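Local coordinates for ATP phosphoribosyltransferase regulatory subunit (Bacillus halodurans, PDB 3OD1), which is probably required for the first step of histidine biosynthesis, as the regulatory partner of the HisG subunit of ATP phosphoribosyltransferase, at residues L252-V255 against L256-Y259. Sequence-based numbering, arbitrary orientation.
Sequences LYEV and LESY
Tyr-253 and Glu-257, one helical turn apart, show how an i/i+4 pair can set an acidic side chain against an aromatic ring through the CG methylene of the glutamate. Glu-257 CG lies 4.2 Å from the centroid of the Tyr-253 ring in an off-centre CH-pi contact, 29° from the ring normal, while Glu-257 OE2 comes obliquely within 3.5 Å of Tyr-253 CE2; the ring and carboxylate planes are 33° apart. With Tyr-253 CG anti to the backbone N (chi1 -173°) and beside the carbonyl carbon, the CD2-CE2 side of the ring faces Glu-257. On another side of the helix, Val-255 and Tyr-259 lie alongside each other, with Val-255 CG1 3.7 Å from Tyr-259 CE2. Leu-252 CG meets Leu-256 CD1 more loosely, at 4.2 Å.

Beneath these pairs runs the backbone ladder of the last turn of helix 240-258, from Leu-256 N to Leu-252 O (3.0 Å) through Tyr-259 N to Val-255 O (3.1 Å). Glu-254 O accepts both Ser-258 N and, weakly, Ser-258 OG at 3.4 Å.

In this histidyl-tRNA synthetase-like region, both leucines pack on Ile-165 of the sheet, whereas Val-255, Ser-258 and Tyr-259 meet the second subunit. The Tyr-253/Glu-257 pair lies at Arg-227, the glutamate giving its CG to the ring and, at long range and weakly, OE2 to the arginine, which may partly offset the carboxylate's charge.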
ATOM      1  N   LEU B 252     -10.153 -23.016  24.729  1.00 42.71           N
ATOM      2  CA  LEU B 252      -9.895 -22.512  23.378  1.00 38.04           C
ATOM      3  C   LEU B 252     -10.396 -23.503  22.333  1.00 42.02           C
ATOM      4  O   LEU B 252     -11.059 -23.118  21.365  1.00 40.60           O
ATOM      5  CB  LEU B 252      -8.400 -22.254  23.168  1.00 36.23           C
ATOM      6  CG  LEU B 252      -7.997 -21.841  21.756  1.00 44.85           C
ATOM      7  CD1 LEU B 252      -8.826 -20.640  21.311  1.00 42.57           C
ATOM      8  CD2 LEU B 252      -6.493 -21.555  21.688  1.00 39.93           C
ATOM      9  N   TYR B 253     -10.093 -24.784  22.534  1.00 44.59           N
ATOM     10  CA  TYR B 253     -10.529 -25.807  21.587  1.00 45.83           C
ATOM     11  C   TYR B 253     -12.053 -25.859  21.528  1.00 43.31           C
ATOM     12  O   TYR B 253     -12.626 -26.010  20.461  1.00 41.28           O
ATOM     13  CB  TYR B 253      -9.948 -27.191  21.924  1.00 45.19           C
ATOM     14  CG  TYR B 253     -10.248 -28.223  20.856  1.00 52.06           C
ATOM     15  CD1 TYR B 253      -9.601 -28.179  19.623  1.00 56.60           C
ATOM     16  CD2 TYR B 253     -11.189 -29.222  21.064  1.00 53.75           C
ATOM     17  CE1 TYR B 253      -9.876 -29.101  18.630  1.00 58.51           C
ATOM     18  CE2 TYR B 253     -11.470 -30.159  20.076  1.00 55.37           C
ATOM     19  CZ  TYR B 253     -10.811 -30.089  18.859  1.00 57.60           C
ATOM     20  OH  TYR B 253     -11.079 -31.003  17.864  1.00 51.23           O
ATOM     21  N   GLU B 254     -12.700 -25.733  22.683  1.00 46.10           N
ATOM     22  CA  GLU B 254     -14.157 -25.727  22.751  1.00 47.77           C
ATOM     23  C   GLU B 254     -14.743 -24.578  21.943  1.00 43.86           C
ATOM     24  O   GLU B 254     -15.701 -24.767  21.184  1.00 49.03           O
ATOM     25  CB  GLU B 254     -14.634 -25.643  24.215  1.00 44.13           C
ATOM     26  CG  GLU B 254     -14.350 -26.898  25.025  1.00 56.41           C
ATOM     27  CD  GLU B 254     -14.682 -26.744  26.510  1.00 65.19           C
ATOM     28  OE1 GLU B 254     -15.132 -25.653  26.931  1.00 70.24           O
ATOM     29  OE2 GLU B 254     -14.479 -27.722  27.256  1.00 66.24           O
ATOM     30  N   VAL B 255     -14.169 -23.386  22.110  1.00 42.53           N
ATOM     31  CA  VAL B 255     -14.587 -22.214  21.339  1.00 38.10           C
ATOM     32  C   VAL B 255     -14.434 -22.450  19.842  1.00 36.22           C
ATOM     33  O   VAL B 255     -15.322 -22.113  19.057  1.00 41.59           O
ATOM     34  CB  VAL B 255     -13.784 -20.950  21.723  1.00 40.77           C
ATOM     35  CG1 VAL B 255     -14.203 -19.769  20.848  1.00 39.35           C
ATOM     36  CG2 VAL B 255     -13.974 -20.613  23.206  1.00 36.95           C
ATOM     37  N   LEU B 256     -13.311 -23.029  19.435  1.00 39.42           N
ATOM     38  CA  LEU B 256     -13.085 -23.289  18.008  1.00 35.55           C
ATOM     39  C   LEU B 256     -14.104 -24.291  17.452  1.00 38.81           C
ATOM     40  O   LEU B 256     -14.542 -24.184  16.295  1.00 40.21           O
ATOM     41  CB  LEU B 256     -11.641 -23.752  17.764  1.00 40.11           C
ATOM     42  CG  LEU B 256     -10.585 -22.672  18.022  1.00 42.41           C
ATOM     43  CD1 LEU B 256      -9.173 -23.223  17.916  1.00 41.14           C
ATOM     44  CD2 LEU B 256     -10.794 -21.518  17.043  1.00 38.67           C
ATOM     45  N   GLU B 257     -14.486 -25.258  18.288  1.00 42.38           N
ATOM     46  CA  GLU B 257     -15.521 -26.218  17.914  1.00 45.62           C
ATOM     47  C   GLU B 257     -16.815 -25.480  17.609  1.00 49.33           C
ATOM     48  O   GLU B 257     -17.461 -25.738  16.595  1.00 52.21           O
ATOM     49  CB  GLU B 257     -15.757 -27.242  19.036  1.00 53.35           C
ATOM     50  CG  GLU B 257     -14.591 -28.192  19.270  1.00 60.04           C
ATOM     51  CD  GLU B 257     -14.953 -29.346  20.187  1.00 66.03           C
ATOM     52  OE1 GLU B 257     -15.254 -29.101  21.375  1.00 66.09           O
ATOM     53  OE2 GLU B 257     -14.939 -30.500  19.713  1.00 68.45           O
ATOM     54  N   SER B 258     -17.188 -24.554  18.487  1.00 44.43           N
ATOM     55  CA  SER B 258     -18.388 -23.759  18.270  1.00 43.63           C
ATOM     56  C   SER B 258     -18.305 -23.017  16.950  1.00 43.41           C
ATOM     57  O   SER B 258     -19.307 -22.886  16.243  1.00 44.18           O
ATOM     58  CB  SER B 258     -18.607 -22.778  19.421  1.00 37.33           C
ATOM     59  OG  SER B 258     -18.823 -23.493  20.621  1.00 47.43           O
ATOM     60  N   TYR B 259     -17.114 -22.526  16.611  1.00 40.83           N
ATOM     61  CA  TYR B 259     -16.923 -21.893  15.307  1.00 43.09           C
ATOM     62  C   TYR B 259     -16.865 -22.888  14.152  1.00 45.68           C
ATOM     63  O   TYR B 259     -16.746 -22.485  13.000  1.00 47.31           O
ATOM     64  CB  TYR B 259     -15.646 -21.055  15.267  1.00 39.89           C
ATOM     65  CG  TYR B 259     -15.765 -19.676  15.870  1.00 36.98           C
ATOM     66  CD1 TYR B 259     -16.365 -18.634  15.171  1.00 36.10           C
ATOM     67  CD2 TYR B 259     -15.231 -19.402  17.125  1.00 34.87           C
ATOM     68  CE1 TYR B 259     -16.457 -17.353  15.727  1.00 34.11           C
ATOM     69  CE2 TYR B 259     -15.310 -18.141  17.679  1.00 34.56           C
ATOM     70  CZ  TYR B 259     -15.922 -17.118  16.979  1.00 39.28           C
ATOM     71  OH  TYR B 259     -16.001 -15.863  17.547  1.00 34.71           O
TER